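Local coordinates for protein putative oxidoreductase with NAD(P)-binding Rossmann-fold domain (Clostridium difficile, PDB 3UUW) that is a putative oxidoreductase of the Gfo/Idh/MocA family, probably binding NAD(P) in a Rossmann-fold domain to oxidise or reduce a substrate not yet identified, at residues C129-A139 with K234-L244; D167-A175 with S211-D219. One frame throughout, in Å; residues are numbered along the deposited sequence. Where two conformers were deposited one is given.

Overall arrangement
From the N terminus the chain first builds the parallel five-stranded sheet of the Rossmann domain, then passes on to helix 130-138. Contact 1 closes a long loop when strand 234-239 and the turn into strand 243-248 come to lie under that helix. Nested inside this loop, contact 2 closes a shorter one, from helix 160-179 to strand 211-217. The two helices thus cover different parts of the same mixed sheet, where strands 142-150 and 224-231 separate 211-217 from 234-239. Centres of the contacts lie about 16 Å apart, and they touch where Tyr-132 CE2 packs on Thr-174 CG2 at 4.2 Å. Both contacts also reach a second subunit.

Contact 1. Residues C129-A139 with K234-L244; sequences CPMYKEIKNNA and KIQRVKNLNVL
Helix 130-138, with Met-131 and Ile-135 facing the sheet, runs antiparallel to strand 234-239, their axes 8.7 Å apart at closest and 169° between directions. This is helix-on-sheet packing in the alpha+beta C-terminal domain of a Gfo/Idh/MocA-type protein. Ile-135 holds the middle: its two branches reach two neighbouring strands, CD1 meeting Val-238 CG2 at 3.8 Å while CG2 lies against Leu-244 CD1. The supple, extended chain of Met-131 carries SD over the backbone at the classic beta bulge, 3.3 Å from Asn-242 C, where both Asn-242 N and Val-243 N bond to Lys-239 O. CE continues to Asn-242 O. The Tyr-132 ring turns an edge to Val-238 CB, its CE1 coming 3.6 Å from Val-238 CG1, and Cys-129 SG lies above one face, offset toward the rim. A long aromatic residue suits this place because its hydroxyl gets past the valine to polar partners: Glu-225 and water 2, which also joins Val-238 O and Leu-241 N. Water 1 similarly links Met-131 N, in the first turn of the helix, to Leu-241 O.

Farther along the helix the contact turns polar. Gln-236, with CG anti to its carbonyl carbon, extends its amide beneath the backbone of Ile-135 and Asn-138; NE2 gives a weak, bent bond to Ile-135 O (3.1 Å, 129°) and a second to water 3, shared with Asn-138 ND2. Ala-139 is small enough for its CB to sit 3.3 Å from Gln-236 OE1. Glu-134 crosses Leu-244 at about a right angle, OE1 coming nearest to CD1 and also pairing with Lys-255. Lys-234, bent at chi3, brings its ammonium group to the backbone of Asn-138, where NZ donates to Asn-138 O at 2.9 Å, tilted 35° from the carbonyl plane.

Contact 2. Residues D167-A175 with S211-D219; sequences DYIHVIDTA and SINTSMHRD
Tyr-168 crosses from helix 160-179 to strand 211-217, which runs antiparallel beneath it, in the helix-on-sheet packing of the YceM-like C-terminal domain. Its CB lies 4.0 Å from Met-216 SD; with CG anti to the backbone N (chi1 -168°), the ring then slides past the methionine, CD1 packing on Met-216 CB at 3.8 Å. Met-216 SD lies obliquely to the ring, 5.3 Å from the centroid of Tyr-168, a Met-aromatic contact. At the tip OH meets Thr-214 OG1 at 2.7 Å in a hydrogen bond that either hydroxyl could donate, and His-203 ND1 is a second partner, so this buried oxygen is well satisfied. Threonine suits its place doubly: its hydroxyl serves the tyrosine while CB packs on Val-171 CG1 at 3.6 Å. Farther along the helix, Ala-175 has only a methyl, which fits against Ile-212 CG2 and Thr-214 CG2. Flexible Met-216 folds back at chi3 (-72°), placing CE 3.7 Å from Tyr-168 CA. Asp-167 OD1 pairs with Lys-149, while Arg-218 NH1 bridges to Asp-167 OD2 at 2.7 Å, on its anti side and somewhat out of the carboxylate plane, though OD2 lies in the guanidinium plane, the two planes nearly perpendicular.

Contact 1. Residues C129-A139 with K234-L244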
loop_
_atom_site.group_PDB
_atom_site.type_symbol
_atom_site.label_atom_id
_atom_site.label_comp_id
_atom_site.label_asym_id
_atom_site.label_seq_id
_atom_site.Cartn_x
_atom_site.Cartn_y
_atom_site.Cartn_z
ATOM N N CYS A 129 6.665 2.042 -22.683
ATOM C CA CYS A 129 5.805 1.885 -21.521
ATOM C C CYS A 129 5.464 3.302 -21.029
ATOM O O CYS A 129 6.340 4.063 -20.674
ATOM C CB CYS A 129 6.518 1.044 -20.462
ATOM S SG CYS A 129 5.727 1.060 -18.841
ATOM N N PRO A 130 4.183 3.650 -20.996
ATOM C CA PRO A 130 3.854 5.041 -20.651
ATOM C C PRO A 130 4.414 5.496 -19.295
ATOM O O PRO A 130 4.943 6.598 -19.214
ATOM C CB PRO A 130 2.331 5.045 -20.657
ATOM C CG PRO A 130 2.001 4.043 -21.722
ATOM C CD PRO A 130 3.002 2.941 -21.532
ATOM N N MET A 131 4.379 4.648 -18.276
ATOM C CA MET A 131 4.837 5.100 -16.944
ATOM C C MET A 131 6.351 5.166 -16.881
ATOM O O MET A 131 6.899 6.023 -16.199
ATOM C CB MET A 131 4.240 4.259 -15.835
ATOM C CG MET A 131 2.759 4.555 -15.611
ATOM S SD MET A 131 2.086 3.474 -14.352
ATOM C CE MET A 131 0.534 4.328 -13.971
ATOM N N TYR A 132 7.032 4.305 -17.628
ATOM C CA TYR A 132 8.492 4.387 -17.693
ATOM C C TYR A 132 8.916 5.680 -18.392
ATOM O O TYR A 132 9.883 6.335 -17.982
ATOM C CB TYR A 132 9.100 3.214 -18.439
ATOM C CG TYR A 132 9.164 1.875 -17.691
ATOM C CD1 TYR A 132 8.729 1.733 -16.387
ATOM C CD2 TYR A 132 9.766 0.771 -18.289
ATOM C CE1 TYR A 132 8.849 0.520 -15.709
ATOM C CE2 TYR A 132 9.876 -0.443 -17.623
ATOM C CZ TYR A 132 9.420 -0.563 -16.331
ATOM O OH TYR A 132 9.553 -1.766 -15.675
ATOM N N LYS A 133 8.218 6.026 -19.468
ATOM C CA LYS A 133 8.503 7.280 -20.143
ATOM C C LYS A 133 8.275 8.466 -19.199
ATOM O O LYS A 133 9.038 9.455 -19.229
ATOM C CB LYS A 133 7.692 7.432 -21.430
ATOM C CG LYS A 133 8.176 6.508 -22.533
ATOM C CD LYS A 133 7.404 6.626 -23.867
ATOM C CE LYS A 133 7.266 8.055 -24.382
ATOM N NZ LYS A 133 8.585 8.652 -24.727
ATOM N N GLU A 134 7.204 8.413 -18.424
ATOM C CA GLU A 134 6.900 9.507 -17.501
ATOM C C GLU A 134 8.013 9.704 -16.484
ATOM O O GLU A 134 8.486 10.827 -16.306
ATOM C CB GLU A 134 5.569 9.294 -16.813
ATOM C CG GLU A 134 5.156 10.471 -15.953
ATOM C CD GLU A 134 3.693 10.448 -15.557
ATOM O OE1 GLU A 134 2.982 9.481 -15.897
ATOM O OE2 GLU A 134 3.262 11.414 -14.891
ATOM N N ILE A 135 8.479 8.638 -15.846
ATOM C CA ILE A 135 9.499 8.813 -14.814
ATOM C C ILE A 135 10.814 9.226 -15.439
ATOM O O ILE A 135 11.529 10.025 -14.865
ATOM C CB ILE A 135 9.646 7.589 -13.838
ATOM C CG1 ILE A 135 10.105 6.317 -14.555
ATOM C CG2 ILE A 135 8.320 7.348 -13.105
ATOM C CD1 ILE A 135 10.520 5.163 -13.569
ATOM N N LYS A 136 11.100 8.743 -16.653
ATOM C CA LYS A 136 12.322 9.135 -17.339
ATOM C C LYS A 136 12.276 10.626 -17.645
ATOM O O LYS A 136 13.253 11.347 -17.436
ATOM C CB LYS A 136 12.480 8.372 -18.644
ATOM C CG LYS A 136 13.756 8.681 -19.428
ATOM C CD LYS A 136 13.758 7.897 -20.748
ATOM C CE LYS A 136 15.009 8.126 -21.574
ATOM N NZ LYS A 136 14.981 9.482 -22.200
ATOM N N ASN A 137 11.136 11.077 -18.137
ATOM C CA ASN A 137 10.974 12.491 -18.529
ATOM C C ASN A 137 11.029 13.442 -17.321
ATOM O O ASN A 137 11.493 14.583 -17.445
ATOM C CB ASN A 137 9.646 12.692 -19.261
ATOM C CG ASN A 137 9.636 12.117 -20.665
ATOM O OD1 ASN A 137 10.682 11.876 -21.271
ATOM N ND2 ASN A 137 8.426 11.944 -21.216
ATOM N N ASN A 138 10.603 12.963 -16.151
ATOM C CA ASN A 138 10.504 13.812 -14.955
ATOM C C ASN A 138 11.690 13.726 -13.990
ATOM O O ASN A 138 11.727 14.448 -12.984
ATOM C CB ASN A 138 9.195 13.515 -14.217
ATOM C CG ASN A 138 7.988 13.949 -14.985
ATOM O OD1 ASN A 138 8.058 14.875 -15.800
ATOM N ND2 ASN A 138 6.855 13.316 -14.726
ATOM N N ALA A 139 12.660 12.879 -14.314
ATOM C CA ALA A 139 13.832 12.673 -13.459
ATOM C C ALA A 139 14.921 13.633 -13.863
ATOM O O ALA A 139 15.266 13.732 -15.050
ATOM C CB ALA A 139 14.332 11.250 -13.587
ATOM N N LYS A 234 13.747 13.374 -4.720
ATOM C CA LYS A 234 12.684 12.547 -5.243
ATOM C C LYS A 234 13.055 11.081 -5.396
ATOM O O LYS A 234 14.203 10.744 -5.705
ATOM C CB LYS A 234 12.308 13.098 -6.631
ATOM C CG LYS A 234 11.046 12.591 -7.201
ATOM C CD LYS A 234 10.834 13.060 -8.654
ATOM C CE LYS A 234 10.963 14.532 -8.854
ATOM N NZ LYS A 234 10.623 14.831 -10.288
ATOM N N ILE A 235 12.086 10.208 -5.155
ATOM C CA ILE A 235 12.204 8.803 -5.557
ATOM C C ILE A 235 11.012 8.564 -6.479
ATOM O O ILE A 235 9.888 8.984 -6.167
ATOM C CB ILE A 235 12.128 7.800 -4.418
ATOM C CG1 ILE A 235 13.210 8.075 -3.358
ATOM C CG2 ILE A 235 12.292 6.404 -4.975
ATOM C CD1 ILE A 235 13.144 7.166 -2.125
ATOM N N GLN A 236 11.257 7.952 -7.631
ATOM C CA GLN A 236 10.169 7.539 -8.513
ATOM C C GLN A 236 10.256 6.023 -8.693
ATOM O O GLN A 236 11.341 5.481 -8.879
ATOM C CB GLN A 236 10.261 8.171 -9.891
ATOM C CG GLN A 236 10.227 9.703 -9.961
ATOM C CD GLN A 236 10.905 10.251 -11.234
ATOM O OE1 GLN A 236 12.122 10.257 -11.343
ATOM N NE2 GLN A 236 10.113 10.732 -12.154
ATOM N N ARG A 237 9.122 5.342 -8.676
ATOM C CA ARG A 237 9.120 3.915 -8.947
ATOM C C ARG A 237 7.956 3.565 -9.843
ATOM O O ARG A 237 6.858 4.135 -9.711
ATOM C CB ARG A 237 8.963 3.054 -7.695
ATOM C CG ARG A 237 9.673 3.492 -6.468
ATOM C CD ARG A 237 9.585 2.369 -5.413
ATOM N NE ARG A 237 10.330 2.816 -4.269
ATOM C CZ ARG A 237 9.852 3.643 -3.354
ATOM N NH1 ARG A 237 8.585 4.064 -3.408
ATOM N NH2 ARG A 237 10.631 4.021 -2.372
ATOM N N VAL A 238 8.178 2.604 -10.723
ATOM C CA VAL A 238 7.079 2.047 -11.500
ATOM C C VAL A 238 7.108 0.548 -11.234
ATOM O O VAL A 238 8.138 -0.091 -11.426
ATOM C CB VAL A 238 7.158 2.344 -13.002
ATOM C CG1 VAL A 238 6.038 1.620 -13.745
ATOM C CG2 VAL A 238 7.033 3.817 -13.242
ATOM N N LYS A 239 5.989 0.007 -10.760
ATOM C CA LYS A 239 5.875 -1.387 -10.417
ATOM C C LYS A 239 4.982 -2.103 -11.411
ATOM O O LYS A 239 3.872 -1.644 -11.708
ATOM C CB LYS A 239 5.277 -1.546 -9.012
ATOM C CG LYS A 239 6.139 -0.970 -7.916
ATOM C CD LYS A 239 5.454 -1.167 -6.550
ATOM C CE LYS A 239 6.324 -0.685 -5.399
ATOM N NZ LYS A 239 5.607 -0.879 -4.112
ATOM N N ASN A 240 5.473 -3.228 -11.904
ATOM C CA ASN A 240 4.743 -4.078 -12.865
ATOM C C ASN A 240 4.204 -3.305 -14.073
ATOM O O ASN A 240 3.120 -3.620 -14.617
ATOM C CB ASN A 240 3.621 -4.837 -12.144
ATOM C CG ASN A 240 4.154 -5.801 -11.100
ATOM O OD1 ASN A 240 5.262 -6.315 -11.221
ATOM N ND2 ASN A 240 3.334 -6.109 -10.118
ATOM N N LEU A 241 4.966 -2.290 -14.470
ATOM C CA LEU A 241 4.667 -1.410 -15.607
ATOM C C LEU A 241 3.390 -0.604 -15.485
ATOM O O LEU A 241 3.029 0.119 -16.440
ATOM C CB LEU A 241 4.656 -2.199 -16.936
ATOM C CG LEU A 241 5.949 -2.895 -17.321
ATOM C CD1 LEU A 241 6.112 -4.170 -16.588
ATOM C CD2 LEU A 241 6.001 -3.162 -18.857
ATOM N N ASN A 242 2.698 -0.664 -14.341
ATOM C CA ASN A 242 1.374 -0.078 -14.298
ATOM C C ASN A 242 0.933 0.659 -13.044
ATOM O O ASN A 242 -0.222 1.099 -12.945
ATOM C CB ASN A 242 0.330 -1.114 -14.729
ATOM C CG ASN A 242 0.129 -2.208 -13.708
ATOM O OD1 ASN A 242 0.686 -2.162 -12.615
ATOM N ND2 ASN A 242 -0.700 -3.201 -14.052
ATOM N N VAL A 243 1.852 0.799 -12.088
ATOM C CA VAL A 243 1.622 1.626 -10.914
ATOM C C VAL A 243 2.826 2.547 -10.751
ATOM O O VAL A 243 3.951 2.086 -10.838
ATOM C CB VAL A 243 1.429 0.791 -9.656
ATOM C CG1 VAL A 243 1.346 1.715 -8.418
ATOM C CG2 VAL A 243 0.149 -0.051 -9.789
ATOM N N LEU A 244 2.570 3.843 -10.603
ATOM C CA LEU A 244 3.636 4.829 -10.479
ATOM C C LEU A 244 3.617 5.449 -9.072
ATOM O O LEU A 244 2.574 5.935 -8.610
ATOM C CB LEU A 244 3.498 5.887 -11.562
ATOM C CG LEU A 244 4.656 6.874 -11.788
ATOM C CD1 LEU A 244 4.642 7.412 -13.209
ATOM C CD2 LEU A 244 4.589 7.983 -10.790
HETATM O O HOH W 1 2.480 2.161 -18.030
HETATM O O HOH W 2 7.727 -1.904 -13.612
HETATM O O HOH W 3 7.161 11.094 -12.410
#

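Contact 2. Residues D167-A175 with S211-D219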
loop_
_atom_site.group_PDB
_atom_site.type_symbol
_atom_site.label_atom_id
_atom_site.label_comp_id
_atom_site.label_asym_id
_atom_site.label_seq_id
_atom_site.Cartn_x
_atom_site.Cartn_y
_atom_site.Cartn_z
ATOM N N ASP A 167 15.243 -12.812 -21.716
ATOM C CA ASP A 167 14.515 -12.083 -20.687
ATOM C C ASP A 167 15.321 -11.016 -19.958
ATOM O O ASP A 167 14.850 -9.894 -19.810
ATOM C CB ASP A 167 13.907 -13.049 -19.689
ATOM C CG ASP A 167 12.734 -12.438 -18.921
ATOM O OD1 ASP A 167 12.340 -11.280 -19.207
ATOM O OD2 ASP A 167 12.201 -13.119 -18.022
ATOM N N TYR A 168 16.535 -11.333 -19.516
ATOM C CA TYR A 168 17.354 -10.322 -18.844
ATOM C C TYR A 168 17.648 -9.152 -19.781
ATOM O O TYR A 168 17.914 -8.040 -19.324
ATOM C CB TYR A 168 18.656 -10.915 -18.360
ATOM C CG TYR A 168 19.479 -10.070 -17.410
ATOM C CD1 TYR A 168 18.926 -9.525 -16.244
ATOM C CD2 TYR A 168 20.825 -9.906 -17.617
ATOM C CE1 TYR A 168 19.715 -8.784 -15.339
ATOM C CE2 TYR A 168 21.628 -9.151 -16.720
ATOM C CZ TYR A 168 21.069 -8.618 -15.578
ATOM O OH TYR A 168 21.878 -7.914 -14.697
ATOM N N ILE A 169 17.558 -9.404 -21.082
ATOM C CA ILE A 169 17.798 -8.371 -22.085
ATOM C C ILE A 169 16.851 -7.191 -21.874
ATOM O O ILE A 169 17.220 -6.045 -22.154
ATOM C CB ILE A 169 17.684 -8.934 -23.534
ATOM C CG1 ILE A 169 18.285 -7.961 -24.558
ATOM C CG2 ILE A 169 16.222 -9.264 -23.883
ATOM C CD1 ILE A 169 18.404 -8.580 -25.946
ATOM N N HIS A 170 15.636 -7.458 -21.402
ATOM C CA HIS A 170 14.698 -6.369 -21.121
ATOM C C HIS A 170 15.189 -5.448 -20.016
ATOM O O HIS A 170 15.018 -4.231 -20.106
ATOM C CB HIS A 170 13.316 -6.886 -20.735
ATOM C CG HIS A 170 12.521 -7.400 -21.885
ATOM N ND1 HIS A 170 12.157 -6.612 -22.958
ATOM C CD2 HIS A 170 11.976 -8.620 -22.109
ATOM C CE1 HIS A 170 11.441 -7.333 -23.804
ATOM N NE2 HIS A 170 11.309 -8.553 -23.307
ATOM N N VAL A 171 15.793 -6.034 -18.992
ATOM C CA VAL A 171 16.346 -5.277 -17.872
ATOM C C VAL A 171 17.527 -4.409 -18.343
ATOM O O VAL A 171 17.591 -3.188 -18.072
ATOM C CB VAL A 171 16.736 -6.236 -16.713
ATOM C CG1 VAL A 171 17.395 -5.464 -15.570
ATOM C CG2 VAL A 171 15.504 -6.984 -16.193
ATOM N N ILE A 172 18.455 -5.033 -19.063
ATOM C CA ILE A 172 19.647 -4.347 -19.597
ATOM C C ILE A 172 19.236 -3.272 -20.591
ATOM O O ILE A 172 19.725 -2.155 -20.521
ATOM C CB ILE A 172 20.623 -5.338 -20.225
ATOM C CG1 ILE A 172 21.148 -6.304 -19.160
ATOM C CG2 ILE A 172 21.815 -4.622 -20.932
ATOM C CD1 ILE A 172 21.757 -5.625 -17.908
ATOM N N ASP A 173 18.332 -3.584 -21.514
ATOM C CA ASP A 173 17.937 -2.554 -22.472
ATOM C C ASP A 173 17.289 -1.346 -21.787
ATOM O O ASP A 173 17.555 -0.199 -22.145
ATOM C CB ASP A 173 16.968 -3.078 -23.526
ATOM C CG ASP A 173 16.725 -2.051 -24.620
ATOM O OD1 ASP A 173 17.636 -1.869 -25.466
ATOM O OD2 ASP A 173 15.654 -1.405 -24.603
ATOM N N THR A 174 16.421 -1.603 -20.818
ATOM C CA THR A 174 15.766 -0.501 -20.102
ATOM C C THR A 174 16.819 0.346 -19.368
ATOM O O THR A 174 16.760 1.581 -19.370
ATOM C CB THR A 174 14.693 -1.022 -19.166
ATOM O OG1 THR A 174 13.748 -1.798 -19.910
ATOM C CG2 THR A 174 13.993 0.133 -18.449
ATOM N N ALA A 175 17.799 -0.328 -18.766
ATOM C CA ALA A 175 18.902 0.337 -18.091
ATOM C C ALA A 175 19.657 1.284 -19.032
ATOM O O ALA A 175 19.916 2.429 -18.678
ATOM C CB ALA A 175 19.860 -0.691 -17.485
ATOM N N SER A 211 24.988 5.223 -11.324
ATOM C CA SER A 211 25.044 3.817 -11.673
ATOM C C SER A 211 23.648 3.216 -11.720
ATOM O O SER A 211 22.712 3.734 -11.104
ATOM C CB SER A 211 25.849 3.034 -10.635
ATOM O OG SER A 211 27.193 3.497 -10.605
ATOM N N ILE A 212 23.524 2.125 -12.469
ATOM C CA ILE A 212 22.285 1.385 -12.536
ATOM C C ILE A 212 22.546 0.012 -11.954
ATOM O O ILE A 212 23.547 -0.630 -12.284
ATOM C CB ILE A 212 21.753 1.197 -13.968
ATOM C CG1 ILE A 212 21.552 2.541 -14.670
ATOM C CG2 ILE A 212 20.438 0.417 -13.927
ATOM C CD1 ILE A 212 22.799 3.072 -15.371
ATOM N N ASN A 213 21.668 -0.413 -11.062
ATOM C CA ASN A 213 21.745 -1.734 -10.478
ATOM C C ASN A 213 20.628 -2.569 -11.022
ATOM O O ASN A 213 19.461 -2.282 -10.767
ATOM C CB ASN A 213 21.653 -1.625 -8.965
ATOM C CG ASN A 213 22.714 -0.709 -8.405
ATOM O OD1 ASN A 213 23.895 -1.052 -8.419
ATOM N ND2 ASN A 213 22.315 0.482 -7.960
ATOM N N THR A 214 21.006 -3.624 -11.751
ATOM C CA THR A 214 20.069 -4.511 -12.428
ATOM C C THR A 214 20.051 -5.845 -11.756
ATOM O O THR A 214 21.085 -6.324 -11.328
ATOM C CB THR A 214 20.464 -4.723 -13.906
ATOM O OG1 THR A 214 21.785 -5.278 -14.004
ATOM C CG2 THR A 214 20.428 -3.390 -14.662
ATOM N N SER A 215 18.866 -6.452 -11.645
ATOM C CA SER A 215 18.709 -7.724 -10.912
ATOM C C SER A 215 17.545 -8.600 -11.407
ATOM O O SER A 215 16.454 -8.115 -11.653
ATOM C CB SER A 215 18.504 -7.411 -9.429
ATOM O OG SER A 215 18.261 -8.570 -8.650
ATOM N N MET A 216 17.782 -9.909 -11.477
ATOM C CA MET A 216 16.777 -10.858 -11.921
ATOM C C MET A 216 16.924 -12.194 -11.160
ATOM O O MET A 216 17.918 -12.910 -11.304
ATOM C CB MET A 216 16.890 -11.080 -13.443
ATOM C CG MET A 216 16.120 -12.323 -13.957
ATOM S SD MET A 216 16.062 -12.452 -15.758
ATOM C CE MET A 216 14.900 -11.115 -16.141
ATOM N N HIS A 217 15.910 -12.522 -10.360
ATOM C CA HIS A 217 15.858 -13.784 -9.622
ATOM C C HIS A 217 14.732 -14.607 -10.228
ATOM O O HIS A 217 13.565 -14.199 -10.224
ATOM C CB HIS A 217 15.616 -13.538 -8.142
ATOM C CG HIS A 217 15.735 -14.756 -7.295
ATOM N ND1 HIS A 217 15.144 -14.855 -6.055
ATOM C CD2 HIS A 217 16.378 -15.925 -7.502
ATOM C CE1 HIS A 217 15.421 -16.037 -5.533
ATOM N NE2 HIS A 217 16.164 -16.709 -6.391
ATOM N N ARG A 218 15.106 -15.756 -10.764
ATOM C CA ARG A 218 14.193 -16.655 -11.453
ATOM C C ARG A 218 13.413 -17.573 -10.527
ATOM O O ARG A 218 12.477 -18.246 -10.985
ATOM C CB ARG A 218 14.984 -17.523 -12.438
ATOM C CG ARG A 218 15.864 -16.732 -13.395
ATOM C CD ARG A 218 15.064 -15.867 -14.362
ATOM N NE ARG A 218 14.215 -16.678 -15.243
ATOM C CZ ARG A 218 13.453 -16.177 -16.213
ATOM N NH1 ARG A 218 13.436 -14.864 -16.453
ATOM N NH2 ARG A 218 12.713 -16.994 -16.955
ATOM N N ASP A 219 13.790 -17.615 -9.249
ATOM C CA ASP A 219 13.148 -18.495 -8.274
ATOM C C ASP A 219 12.762 -17.679 -7.044
ATOM O O ASP A 219 13.092 -18.034 -5.905
ATOM C CB ASP A 219 14.097 -19.649 -7.884
ATOM C CG ASP A 219 13.362 -20.821 -7.244
ATOM O OD1 ASP A 219 12.114 -20.832 -7.290
ATOM O OD2 ASP A 219 14.019 -21.743 -6.696
#